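PDB 5OET: glutathione synthetase-like effector 30 (Gpa-GSS30-apo) from Globodera pallida, which belongs to the glutathione synthetase family, whose enzymes couple ATP hydrolysis to joining glycine onto gamma-glutamylcysteine, and probably serves the nematode as an effector in plant parasitism. Local coordinates for residues A[110-115]-A[161-166]; A[166-171]-A[185-190]; A[240-245]-A[305-310]; A[278-283]-A[301-306]. All coordinates share one frame; numbering follows the deposited sequence.

Contact 1 (A[110-115]-A[161-166])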
loop_
_atom_site.group_PDB
_atom_site.type_symbol
_atom_site.label_atom_id
_atom_site.label_comp_id
_atom_site.label_asym_id
_atom_site.label_seq_id
_atom_site.Cartn_x
_atom_site.Cartn_y
_atom_site.Cartn_z
ATOM N N ALA A 110 30.392 -11.538 -7.966
ATOM C CA ALA A 110 31.590 -12.073 -7.303
ATOM C C ALA A 110 31.358 -12.402 -5.834
ATOM O O ALA A 110 31.849 -13.405 -5.311
ATOM C CB ALA A 110 32.729 -11.073 -7.414
ATOM N N MET A 111 30.625 -11.531 -5.166
ATOM C CA MET A 111 30.377 -11.672 -3.739
ATOM C C MET A 111 29.503 -12.910 -3.429
ATOM O O MET A 111 29.781 -13.658 -2.485
ATOM C CB MET A 111 29.734 -10.401 -3.191
ATOM C CG MET A 111 30.163 -10.106 -1.772
ATOM S SD MET A 111 31.718 -9.212 -1.749
ATOM C CE MET A 111 32.396 -9.852 -0.195
ATOM N N LEU A 112 28.467 -13.144 -4.236
ATOM C CA LEU A 112 27.679 -14.374 -4.106
ATOM C C LEU A 112 28.539 -15.606 -4.392
ATOM O O LEU A 112 28.533 -16.555 -3.626
ATOM C CB LEU A 112 26.467 -14.353 -5.035
ATOM C CG LEU A 112 25.406 -13.275 -4.810
ATOM C CD1 LEU A 112 24.355 -13.294 -5.910
ATOM C CD2 LEU A 112 24.761 -13.466 -3.459
ATOM N N LEU A 113 29.300 -15.577 -5.473
ATOM C CA LEU A 113 30.139 -16.721 -5.815
ATOM C C LEU A 113 31.137 -17.106 -4.734
ATOM O O LEU A 113 31.348 -18.266 -4.511
ATOM C CB LEU A 113 30.865 -16.505 -7.155
ATOM C CG LEU A 113 30.041 -16.633 -8.440
ATOM C CD1 LEU A 113 30.957 -16.587 -9.651
ATOM C CD2 LEU A 113 29.216 -17.918 -8.447
ATOM N N LEU A 114 31.736 -16.137 -4.050
ATOM C CA LEU A 114 32.700 -16.441 -2.971
ATOM C C LEU A 114 32.050 -17.139 -1.768
ATOM O O LEU A 114 32.570 -18.109 -1.265
ATOM C CB LEU A 114 33.388 -15.163 -2.509
ATOM C CG LEU A 114 34.216 -15.231 -1.231
ATOM C CD1 LEU A 114 35.351 -16.220 -1.388
ATOM C CD2 LEU A 114 34.762 -13.867 -0.864
ATOM N N TYR A 115 30.931 -16.614 -1.285
ATOM C CA TYR A 115 30.264 -17.188 -0.129
ATOM C C TYR A 115 29.558 -18.501 -0.470
ATOM O O TYR A 115 29.474 -19.391 0.375
ATOM C CB TYR A 115 29.284 -16.183 0.483
ATOM C CG TYR A 115 29.985 -15.124 1.270
ATOM C CD1 TYR A 115 30.368 -15.351 2.573
ATOM C CD2 TYR A 115 30.292 -13.905 0.698
ATOM C CE1 TYR A 115 31.036 -14.381 3.295
ATOM C CE2 TYR A 115 30.963 -12.922 1.403
ATOM C CZ TYR A 115 31.331 -13.163 2.700
ATOM O OH TYR A 115 31.989 -12.173 3.372
ATOM N N ALA A 161 20.455 -25.408 -3.466
ATOM C CA ALA A 161 20.234 -24.341 -2.504
ATOM C C ALA A 161 19.845 -23.100 -3.263
ATOM O O ALA A 161 20.286 -22.888 -4.382
ATOM C CB ALA A 161 21.504 -24.085 -1.690
ATOM N N MET A 162 18.999 -22.304 -2.634
ATOM C CA MET A 162 18.656 -20.956 -3.073
ATOM C C MET A 162 19.377 -20.030 -2.126
ATOM O O MET A 162 19.282 -20.193 -0.923
ATOM C CB MET A 162 17.164 -20.732 -2.960
ATOM C CG MET A 162 16.729 -19.304 -3.176
ATOM S SD MET A 162 14.946 -19.277 -3.329
ATOM C CE MET A 162 14.658 -17.547 -2.971
ATOM N N PHE A 163 20.096 -19.055 -2.663
ATOM C CA PHE A 163 21.022 -18.277 -1.857
ATOM C C PHE A 163 20.881 -16.809 -2.215
ATOM O O PHE A 163 21.266 -16.405 -3.308
ATOM C CB PHE A 163 22.428 -18.820 -2.090
ATOM C CG PHE A 163 23.517 -17.961 -1.546
ATOM C CD1 PHE A 163 23.412 -17.374 -0.287
ATOM C CD2 PHE A 163 24.674 -17.750 -2.295
ATOM C CE1 PHE A 163 24.433 -16.574 0.206
ATOM C CE2 PHE A 163 25.701 -16.958 -1.814
ATOM C CZ PHE A 163 25.585 -16.368 -0.566
ATOM N N CYS A 164 20.277 -16.043 -1.308
ATOM C CA CYS A 164 20.039 -14.612 -1.487
ATOM C C CYS A 164 20.887 -13.875 -0.446
ATOM O O CYS A 164 20.947 -14.275 0.718
ATOM C CB CYS A 164 18.545 -14.251 -1.323
ATOM S SG CYS A 164 17.401 -14.686 -2.694
ATOM N N GLN A 165 21.538 -12.795 -0.887
ATOM C CA GLN A 165 22.480 -12.046 -0.066
ATOM C C GLN A 165 22.177 -10.571 -0.159
ATOM O O GLN A 165 21.704 -10.110 -1.185
ATOM C CB GLN A 165 23.896 -12.313 -0.551
ATOM C CG GLN A 165 25.018 -12.136 0.465
ATOM C CD GLN A 165 26.384 -12.348 -0.169
ATOM O OE1 GLN A 165 26.759 -11.630 -1.085
ATOM N NE2 GLN A 165 27.127 -13.346 0.305
ATOM N N ARG A 166 22.409 -9.857 0.943
ATOM C CA ARG A 166 22.483 -8.398 0.949
ATOM C C ARG A 166 23.851 -8.021 1.491
ATOM O O ARG A 166 24.152 -8.314 2.633
ATOM C CB ARG A 166 21.361 -7.772 1.794
ATOM C CG ARG A 166 21.007 -6.338 1.352
ATOM C CD ARG A 166 20.012 -5.642 2.275
ATOM N NE ARG A 166 20.581 -5.431 3.612
ATOM C CZ ARG A 166 19.996 -5.695 4.788
ATOM N NH1 ARG A 166 18.748 -6.186 4.874
ATOM N NH2 ARG A 166 20.680 -5.467 5.903
#
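Leu-112 on helix 110-115 and Gln-165 on strand 161-166 mark the closest backbone approach, their CA atoms 7.0 Å apart. The helix axis passes 9.5 Å from that of the strand, and the two chain directions make an angle of 125°, so the helix runs slantwise over the sheet, mostly against the strand. Phe-163 and Gln-165, two residues apart on the strand, both turn their CB toward the helix, and between them they meet Leu-112 and Tyr-115. The side chains of Leu-112 and Gln-165 run antiparallel alongside each other, with CD2 of Leu-112 3.2 Å from CB of Gln-165. Gln-165 is stretched out past CG, long enough to carry its amide up to the helix. There OE1 of Gln-165 comes 3.8 Å from CG of Met-111, while NE2 of Gln-165 approaches CD2 of Tyr-115 at 3.2 Å. The amide and tyrosine ring planes stand 85° apart. NE2 of Gln-165 is hydrogen-bonded to His-347, which gives the buried amide nitrogen a polar partner. Phe-163, with CG anti to its own N (chi1 169°), brings its outer edge under the helix: CE2 of Phe-163 lies 3.4 Å from O of Leu-112, near the ring plane, and CZ of Phe-163 is 3.8 Å from CB of Tyr-115. Cys-164 points the other way, into its disulfide with Cys-480. Helix 98-119 thus packs on a mixed sheet, here on its antiparallel strands, through alternate residues of strand 160-173: classic alpha/beta layer packing in the core of a glutathione synthetase fold.

Contact 2 (A[166-171]-A[185-190])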
loop_
_atom_site.group_PDB
_atom_site.type_symbol
_atom_site.label_atom_id
_atom_site.label_comp_id
_atom_site.label_asym_id
_atom_site.label_seq_id
_atom_site.Cartn_x
_atom_site.Cartn_y
_atom_site.Cartn_z
ATOM N N ARG A 166 22.409 -9.857 0.943
ATOM C CA ARG A 166 22.483 -8.398 0.949
ATOM C C ARG A 166 23.851 -8.021 1.491
ATOM O O ARG A 166 24.152 -8.314 2.633
ATOM C CB ARG A 166 21.361 -7.772 1.794
ATOM C CG ARG A 166 21.007 -6.338 1.352
ATOM C CD ARG A 166 20.012 -5.642 2.275
ATOM N NE ARG A 166 20.581 -5.431 3.612
ATOM C CZ ARG A 166 19.996 -5.695 4.788
ATOM N NH1 ARG A 166 18.748 -6.186 4.874
ATOM N NH2 ARG A 166 20.680 -5.467 5.903
ATOM N N ALA A 167 24.682 -7.413 0.651
ATOM C CA ALA A 167 25.980 -6.843 1.058
ATOM C C ALA A 167 25.770 -5.372 1.360
ATOM O O ALA A 167 25.187 -4.672 0.535
ATOM C CB ALA A 167 26.992 -6.984 -0.066
ATOM N N ASP A 168 26.232 -4.904 2.519
ATOM C CA ASP A 168 26.127 -3.500 2.899
ATOM C C ASP A 168 27.461 -2.728 2.733
ATOM O O ASP A 168 28.533 -3.244 3.006
ATOM C CB ASP A 168 25.587 -3.390 4.324
ATOM C CG ASP A 168 24.142 -3.911 4.451
ATOM O OD1 ASP A 168 23.450 -4.078 3.423
ATOM O OD2 ASP A 168 23.685 -4.172 5.581
ATOM N N TYR A 169 27.369 -1.484 2.270
ATOM C CA TYR A 169 28.519 -0.640 2.004
ATOM C C TYR A 169 28.378 0.769 2.589
ATOM O O TYR A 169 27.274 1.271 2.771
ATOM C CB TYR A 169 28.735 -0.550 0.501
ATOM C CG TYR A 169 29.000 -1.898 -0.161
ATOM C CD1 TYR A 169 27.956 -2.676 -0.607
ATOM C CD2 TYR A 169 30.314 -2.375 -0.362
ATOM C CE1 TYR A 169 28.189 -3.888 -1.229
ATOM C CE2 TYR A 169 30.560 -3.590 -0.984
ATOM C CZ TYR A 169 29.493 -4.349 -1.417
ATOM O OH TYR A 169 29.670 -5.572 -2.032
ATOM N N MET A 170 29.524 1.366 2.897
ATOM C CA MET A 170 29.658 2.756 3.325
ATOM C C MET A 170 30.596 3.400 2.310
ATOM O O MET A 170 31.602 2.796 1.949
ATOM C CB MET A 170 30.300 2.828 4.723
ATOM C CG MET A 170 29.597 3.723 5.736
ATOM S SD MET A 170 28.570 2.861 6.976
ATOM C CE MET A 170 27.407 4.154 7.427
ATOM N N ALA A 171 30.267 4.596 1.827
ATOM C CA ALA A 171 31.260 5.449 1.155
ATOM C C ALA A 171 32.146 6.008 2.269
ATOM O O ALA A 171 31.633 6.586 3.216
ATOM C CB ALA A 171 30.597 6.562 0.359
ATOM N N GLU A 185 29.201 -5.202 5.918
ATOM C CA GLU A 185 28.587 -6.456 6.369
ATOM C C GLU A 185 28.032 -7.245 5.170
ATOM O O GLU A 185 27.781 -6.683 4.106
ATOM C CB GLU A 185 27.457 -6.107 7.374
ATOM C CG GLU A 185 26.516 -7.224 7.859
ATOM C CD GLU A 185 27.205 -8.302 8.709
ATOM O OE1 GLU A 185 26.701 -8.638 9.813
ATOM O OE2 GLU A 185 28.233 -8.868 8.284
ATOM N N VAL A 186 27.893 -8.557 5.345
ATOM C CA VAL A 186 27.067 -9.404 4.469
ATOM C C VAL A 186 26.022 -10.148 5.299
ATOM O O VAL A 186 26.283 -10.567 6.420
ATOM C CB VAL A 186 27.877 -10.412 3.624
ATOM C CG1 VAL A 186 28.560 -9.696 2.486
ATOM C CG2 VAL A 186 28.917 -11.164 4.446
ATOM N N ASN A 187 24.832 -10.272 4.730
ATOM C CA ASN A 187 23.688 -10.890 5.377
ATOM C C ASN A 187 23.063 -11.898 4.434
ATOM O O ASN A 187 23.056 -11.695 3.215
ATOM C CB ASN A 187 22.641 -9.836 5.699
ATOM C CG ASN A 187 23.189 -8.729 6.549
ATOM O OD1 ASN A 187 23.504 -8.943 7.719
ATOM N ND2 ASN A 187 23.325 -7.534 5.958
ATOM N N THR A 188 22.539 -12.977 5.010
ATOM C CA THR A 188 21.736 -13.950 4.273
ATOM C C THR A 188 20.653 -14.484 5.203
ATOM O O THR A 188 20.637 -14.155 6.377
ATOM C CB THR A 188 22.618 -15.098 3.687
ATOM O OG1 THR A 188 21.877 -15.823 2.707
ATOM C CG2 THR A 188 23.125 -16.069 4.757
ATOM N N GLY A 189 19.755 -15.303 4.679
ATOM C CA GLY A 189 18.677 -15.853 5.485
ATOM C C GLY A 189 17.533 -14.877 5.605
ATOM O O GLY A 189 17.008 -14.422 4.590
ATOM N N ALA A 190 17.134 -14.548 6.829
ATOM C CA ALA A 190 15.901 -13.783 7.043
ATOM C C ALA A 190 16.174 -12.320 6.765
ATOM O O ALA A 190 16.296 -11.501 7.672
ATOM C CB ALA A 190 15.357 -13.990 8.452
#
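Arg-166 and Asn-187 face each other as a hydrogen-bonded antiparallel pair, their side chains extending abreast in one direction, with the guanidinium and amide planes 55° apart. Both groups present donors where they come closest, NH2 of Arg-166 and ND2 of Asn-187 being 3.4 Å apart, so this is packing alone. A bend at chi3 (65°) swings the guanidinium round to grip Asp-168 side-on: in a salt bridge NE of Arg-166 meets OD1 of Asp-168 at 3.2 Å, and NH2 of Arg-166 meets OD2 of Asp-168, each on a syn lone pair and nearly in the guanidinium plane, a two-point grip that should restrict the carboxylate's rotation. NH1 goes to O of Gly-192. The Asn-187 side chain runs roughly perpendicular to that of Asp-168, its ND2 3.4 Å from OD2 of Asp-168. Beneath lies the hairpin of strands 160-173 and 179-188, stitched by N of Arg-166 to O of Asn-187 at 3.0 Å, the reciprocal bond, and N of Asp-168 to O of Glu-185 at 2.8 Å. Glu-185 starts on the Arg-166 face, but its carboxylate curls back, so that OE2 accepts from N of Val-186 and from Gln-352. On the reverse face the small Ala-167 meets Val-186, CB to CG1 4.0 Å, leaving room for Gln-108 and Tyr-115 of helix 98-119.

Contact 3 (A[240-245]-A[305-310])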
loop_
_atom_site.group_PDB
_atom_site.type_symbol
_atom_site.label_atom_id
_atom_site.label_comp_id
_atom_site.label_asym_id
_atom_site.label_seq_id
_atom_site.Cartn_x
_atom_site.Cartn_y
_atom_site.Cartn_z
ATOM N N PHE A 240 12.756 -28.079 -8.296
ATOM C CA PHE A 240 12.176 -29.178 -7.517
ATOM C C PHE A 240 11.314 -30.110 -8.395
ATOM O O PHE A 240 11.305 -31.320 -8.194
ATOM C CB PHE A 240 11.361 -28.636 -6.342
ATOM C CG PHE A 240 10.983 -29.677 -5.340
ATOM C CD1 PHE A 240 11.888 -30.089 -4.380
ATOM C CD2 PHE A 240 9.716 -30.258 -5.366
ATOM C CE1 PHE A 240 11.534 -31.073 -3.469
ATOM C CE2 PHE A 240 9.361 -31.237 -4.443
ATOM C CZ PHE A 240 10.265 -31.645 -3.496
ATOM N N GLY A 241 10.582 -29.525 -9.339
ATOM C CA GLY A 241 9.982 -30.271 -10.439
ATOM C C GLY A 241 8.747 -31.092 -10.105
ATOM O O GLY A 241 8.558 -32.170 -10.672
ATOM N N ASN A 242 7.913 -30.570 -9.212
ATOM C CA ASN A 242 6.657 -31.197 -8.809
ATOM C C ASN A 242 5.553 -30.160 -8.965
ATOM O O ASN A 242 5.508 -29.200 -8.200
ATOM C CB ASN A 242 6.770 -31.638 -7.351
ATOM C CG ASN A 242 5.579 -32.468 -6.860
ATOM O OD1 ASN A 242 4.406 -32.123 -7.061
ATOM N ND2 ASN A 242 5.895 -33.544 -6.154
ATOM N N ALA A 243 4.672 -30.365 -9.942
ATOM C CA ALA A 243 3.599 -29.405 -10.257
ATOM C C ALA A 243 2.641 -29.157 -9.114
ATOM O O ALA A 243 2.062 -28.083 -9.049
ATOM C CB ALA A 243 2.793 -29.854 -11.467
ATOM N N GLU A 244 2.457 -30.153 -8.247
ATOM C CA GLU A 244 1.533 -30.045 -7.112
ATOM C C GLU A 244 2.179 -29.560 -5.805
ATOM O O GLU A 244 1.453 -29.308 -4.829
ATOM C CB GLU A 244 0.755 -31.371 -6.902
ATOM C CG GLU A 244 -0.508 -31.551 -7.766
ATOM C CD GLU A 244 -1.576 -30.425 -7.657
ATOM O OE1 GLU A 244 -1.662 -29.661 -6.648
ATOM O OE2 GLU A 244 -2.346 -30.284 -8.624
ATOM N N ALA A 245 3.507 -29.383 -5.799
ATOM C CA ALA A 245 4.238 -28.860 -4.644
ATOM C C ALA A 245 4.050 -27.376 -4.373
ATOM O O ALA A 245 3.892 -26.568 -5.294
ATOM C CB ALA A 245 5.717 -29.136 -4.783
ATOM N N LYS A 305 -0.676 -33.786 3.180
ATOM C CA LYS A 305 -1.179 -33.764 1.805
ATOM C C LYS A 305 -0.267 -33.047 0.773
ATOM O O LYS A 305 -0.221 -33.447 -0.395
ATOM C CB LYS A 305 -2.560 -33.115 1.820
ATOM C CG LYS A 305 -3.341 -33.189 0.516
ATOM C CD LYS A 305 -4.604 -32.358 0.644
ATOM C CE LYS A 305 -5.442 -32.402 -0.621
ATOM N NZ LYS A 305 -6.488 -31.322 -0.652
ATOM N N PHE A 306 0.440 -31.997 1.187
ATOM C CA PHE A 306 1.163 -31.139 0.258
ATOM C C PHE A 306 2.652 -31.296 0.398
ATOM O O PHE A 306 3.196 -31.109 1.472
ATOM C CB PHE A 306 0.779 -29.687 0.480
ATOM C CG PHE A 306 -0.637 -29.393 0.107
ATOM C CD1 PHE A 306 -1.010 -29.315 -1.236
ATOM C CD2 PHE A 306 -1.618 -29.221 1.090
ATOM C CE1 PHE A 306 -2.332 -29.064 -1.591
ATOM C CE2 PHE A 306 -2.939 -28.974 0.743
ATOM C CZ PHE A 306 -3.293 -28.888 -0.599
ATOM N N VAL A 307 3.302 -31.621 -0.718
ATOM C CA VAL A 307 4.743 -31.671 -0.779
ATOM C C VAL A 307 5.233 -30.224 -0.849
ATOM O O VAL A 307 4.600 -29.361 -1.439
ATOM C CB VAL A 307 5.234 -32.552 -1.948
ATOM C CG1 VAL A 307 6.748 -32.684 -1.933
ATOM C CG2 VAL A 307 4.619 -33.951 -1.844
ATOM N N VAL A 308 6.328 -29.946 -0.157
ATOM C CA VAL A 308 6.866 -28.599 -0.069
ATOM C C VAL A 308 8.138 -28.606 -0.888
ATOM O O VAL A 308 9.070 -29.341 -0.566
ATOM C CB VAL A 308 7.170 -28.202 1.386
ATOM C CG1 VAL A 308 7.840 -26.843 1.443
ATOM C CG2 VAL A 308 5.908 -28.178 2.224
ATOM N N ALA A 309 8.156 -27.801 -1.946
ATOM C CA ALA A 309 9.303 -27.688 -2.850
ATOM C C ALA A 309 10.393 -26.763 -2.292
ATOM O O ALA A 309 11.587 -27.055 -2.412
ATOM C CB ALA A 309 8.854 -27.195 -4.215
ATOM N N VAL A 310 9.977 -25.645 -1.696
ATOM C CA VAL A 310 10.867 -24.613 -1.192
ATOM C C VAL A 310 10.426 -24.229 0.198
ATOM O O VAL A 310 9.258 -23.955 0.395
ATOM C CB VAL A 310 10.770 -23.349 -2.057
ATOM C CG1 VAL A 310 11.768 -22.283 -1.595
ATOM C CG2 VAL A 310 10.972 -23.696 -3.518
#
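Phe-240 lays the face of its ring over the bend at Ala-309, where the chain of 305-310 turns a corner. CA of Ala-309 sits 3.6 Å from the centroid of the Phe-240 ring and only 13° off its normal, a CH-pi contact in which a backbone bump presses into the flat of the ring. CB of Ala-309 lies beneath the inner side of the same ring, 3.4 Å from CD2 of Phe-240; a methyl is small enough to fit there. A chi1 of -168° swings the ring away from the backbone N, toward 305-310, and CE2 of Phe-240 meets CG1 of Val-307 at 3.9 Å. Phe-240 closes helix 225-240, and the loop then leads straight into strand 246-251, the parallel neighbour of strand 306-314 in a six-stranded alpha/beta sheet; the contact thus packs a helix-to-strand connection against the adjacent strand. Gly-241, at positive phi, lets the chain leave the helix, and a type I turn from Asn-242 to Ala-245, closed by N of Ala-245 on O of Asn-242 at 3.1 Å, brings it back. Ala-245 then drops its CB beside Ala-309, 3.7 Å from that residue's CB, while CA of Ala-245 approaches O of Val-307 at 3.3 Å in a CA-H...O contact. At the outer rim Asn-242 leans its ND2 over the flank of Val-307.

Contact 4 (A[278-283]-A[301-306])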
loop_
_atom_site.group_PDB
_atom_site.type_symbol
_atom_site.label_atom_id
_atom_site.label_comp_id
_atom_site.label_asym_id
_atom_site.label_seq_id
_atom_site.Cartn_x
_atom_site.Cartn_y
_atom_site.Cartn_z
ATOM N N LYS A 278 0.951 -22.315 -5.291
ATOM C CA LYS A 278 0.422 -22.113 -3.955
ATOM C C LYS A 278 1.587 -21.814 -3.020
ATOM O O LYS A 278 2.605 -22.495 -3.029
ATOM C CB LYS A 278 -0.388 -23.314 -3.471
ATOM C CG LYS A 278 -1.675 -23.562 -4.251
ATOM C CD LYS A 278 -2.178 -25.008 -4.089
ATOM C CE LYS A 278 -1.392 -26.013 -4.928
ATOM N NZ LYS A 278 -1.623 -27.452 -4.579
ATOM N N CYS A 279 1.419 -20.756 -2.254
ATOM C CA CYS A 279 2.343 -20.344 -1.237
ATOM C C CYS A 279 1.593 -20.517 0.069
ATOM O O CYS A 279 0.495 -19.999 0.201
ATOM C CB CYS A 279 2.714 -18.867 -1.449
ATOM S SG CYS A 279 3.673 -18.550 -2.969
ATOM N N ARG A 280 2.166 -21.225 1.030
ATOM C CA ARG A 280 1.463 -21.507 2.259
ATOM C C ARG A 280 2.151 -20.829 3.425
ATOM O O ARG A 280 3.313 -21.067 3.672
ATOM C CB ARG A 280 1.360 -23.018 2.447
ATOM C CG ARG A 280 0.632 -23.700 1.308
ATOM C CD ARG A 280 -0.875 -23.410 1.313
ATOM N NE ARG A 280 -1.608 -24.668 1.528
ATOM C CZ ARG A 280 -2.197 -25.065 2.659
ATOM N NH1 ARG A 280 -2.228 -24.315 3.754
ATOM N NH2 ARG A 280 -2.772 -26.251 2.691
ATOM N N PHE A 281 1.427 -19.957 4.116
ATOM C CA PHE A 281 1.974 -19.169 5.227
ATOM C C PHE A 281 1.689 -19.851 6.545
ATOM O O PHE A 281 0.530 -19.967 6.933
ATOM C CB PHE A 281 1.404 -17.761 5.241
ATOM C CG PHE A 281 2.064 -16.871 4.259
ATOM C CD1 PHE A 281 1.953 -17.131 2.894
ATOM C CD2 PHE A 281 2.842 -15.802 4.679
ATOM C CE1 PHE A 281 2.579 -16.330 1.974
ATOM C CE2 PHE A 281 3.469 -14.991 3.757
ATOM C CZ PHE A 281 3.336 -15.255 2.400
ATOM N N ILE A 282 2.759 -20.276 7.217
ATOM C CA ILE A 282 2.678 -21.028 8.465
ATOM C C ILE A 282 3.640 -20.385 9.482
ATOM O O ILE A 282 4.717 -19.932 9.090
ATOM C CB ILE A 282 2.979 -22.542 8.176
ATOM C CG1 ILE A 282 2.320 -23.439 9.201
ATOM C CG2 ILE A 282 4.477 -22.859 8.120
ATOM C CD1 ILE A 282 2.616 -24.907 8.977
ATOM N N THR A 283 3.269 -20.305 10.761
ATOM C CA THR A 283 4.257 -19.956 11.774
ATOM C C THR A 283 5.027 -21.192 12.139
ATOM O O THR A 283 4.595 -22.305 11.860
ATOM C CB THR A 283 3.700 -19.402 13.091
ATOM O OG1 THR A 283 2.967 -20.411 13.777
ATOM C CG2 THR A 283 2.837 -18.221 12.859
ATOM N N ILE A 301 6.415 -32.647 4.168
ATOM C CA ILE A 301 4.990 -32.645 3.862
ATOM C C ILE A 301 4.211 -31.748 4.826
ATOM O O ILE A 301 4.501 -31.725 6.001
ATOM C CB ILE A 301 4.497 -34.098 3.846
ATOM C CG1 ILE A 301 5.027 -34.793 2.578
ATOM C CG2 ILE A 301 2.980 -34.191 3.904
ATOM C CD1 ILE A 301 5.486 -36.185 2.852
ATOM N N LEU A 302 3.236 -31.010 4.294
ATOM C CA LEU A 302 2.404 -30.074 5.037
ATOM C C LEU A 302 0.991 -30.613 5.066
ATOM O O LEU A 302 0.450 -30.938 4.026
ATOM C CB LEU A 302 2.410 -28.704 4.353
ATOM C CG LEU A 302 1.420 -27.633 4.851
ATOM C CD1 LEU A 302 1.867 -27.021 6.164
ATOM C CD2 LEU A 302 1.233 -26.554 3.808
ATOM N N ASP A 303 0.396 -30.682 6.262
ATOM C CA ASP A 303 -0.947 -31.263 6.495
ATOM C C ASP A 303 -1.142 -32.644 5.873
ATOM O O ASP A 303 -2.190 -32.944 5.294
ATOM C CB ASP A 303 -2.028 -30.320 5.970
ATOM C CG ASP A 303 -1.895 -28.922 6.510
ATOM O OD1 ASP A 303 -1.526 -28.783 7.696
ATOM O OD2 ASP A 303 -2.167 -27.963 5.754
ATOM N N ASP A 304 -0.109 -33.472 5.940
ATOM C CA ASP A 304 -0.142 -34.819 5.367
ATOM C C ASP A 304 -0.511 -34.915 3.871
ATOM O O ASP A 304 -0.589 -36.022 3.352
ATOM C CB ASP A 304 -1.072 -35.703 6.197
ATOM C CG ASP A 304 -0.932 -35.452 7.690
ATOM O OD1 ASP A 304 -0.001 -36.005 8.330
ATOM O OD2 ASP A 304 -1.756 -34.680 8.215
ATOM N N LYS A 305 -0.676 -33.786 3.180
ATOM C CA LYS A 305 -1.179 -33.764 1.805
ATOM C C LYS A 305 -0.267 -33.047 0.773
ATOM O O LYS A 305 -0.221 -33.447 -0.395
ATOM C CB LYS A 305 -2.560 -33.115 1.820
ATOM C CG LYS A 305 -3.341 -33.189 0.516
ATOM C CD LYS A 305 -4.604 -32.358 0.644
ATOM C CE LYS A 305 -5.442 -32.402 -0.621
ATOM N NZ LYS A 305 -6.488 -31.322 -0.652
ATOM N N PHE A 306 0.440 -31.997 1.187
ATOM C CA PHE A 306 1.163 -31.139 0.258
ATOM C C PHE A 306 2.652 -31.296 0.398
ATOM O O PHE A 306 3.196 -31.109 1.472
ATOM C CB PHE A 306 0.779 -29.687 0.480
ATOM C CG PHE A 306 -0.637 -29.393 0.107
ATOM C CD1 PHE A 306 -1.010 -29.315 -1.236
ATOM C CD2 PHE A 306 -1.618 -29.221 1.090
ATOM C CE1 PHE A 306 -2.332 -29.064 -1.591
ATOM C CE2 PHE A 306 -2.939 -28.974 0.743
ATOM C CZ PHE A 306 -3.293 -28.888 -0.599
#
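The tight hairpin joining strands 300-302 and 306-314 carries the residues that meet strand 279-283 here, with Arg-280 spread over Leu-302 beside an interface between the two subunits. A classic beta bulge shapes the turn: two residues, Lys-305 and Phe-306, stand opposite the single Leu-302, whose carbonyl O accepts N of Lys-305 at 3.2 Å and N of Phe-306 at 3.0 Å. Arg-280 bends at chi2 (-72°) and again at chi3, which folds its guanidinium back so that CD2 of Leu-302 lies over the centre of one face, 3.9 Å from CZ of Arg-280. Its edge faces Phe-306, with NH2 of Arg-280 3.4 Å from CE2 of that ring and the two planes 76° apart. The hairpin, strand 246-251 and strand 279-283 belong to one mixed sheet, in which 246-251 lies between the other two, so these long side chains reach across a strand. NH2 of Arg-280 also forms a long salt bridge to OD2 of Asp-303 at 3.6 Å; the stronger partners are Glu-49 of the second subunit for NH1 of Arg-280, and Arg-290 for Asp-303. Ile-282, beta-branched and so at home in a strand, puts its CD1 3.6 Å from CD1 of Leu-302. Lys-278 comes in crosswise to Phe-306, its NZ 3.5 Å from CE1 of the ring and paired with Glu-244.

Contacts 1 and 2 form the inner pair, 11 Å apart between centres: both use strand 160-173, share Arg-166, and touch where Cys-164 O probably takes a hydrogen bond from Thr-188 OG1. Contact 1 is wholly buried and mainly apolar, a helix on a sheet; contact 2 is partly buried strand pairing, held by backbone bonds with a charged cluster on one face. Contacts 3 and 4 lie farther out, in a different sheet, their centres about 10 Å apart, sharing Lys-305 and Phe-306 and tied by the Glu-244 to Lys-278 salt bridge. Contact 3 relies on ring and methyl packing, whereas contact 4 mixes apolar packing with charges that extend to the second subunit.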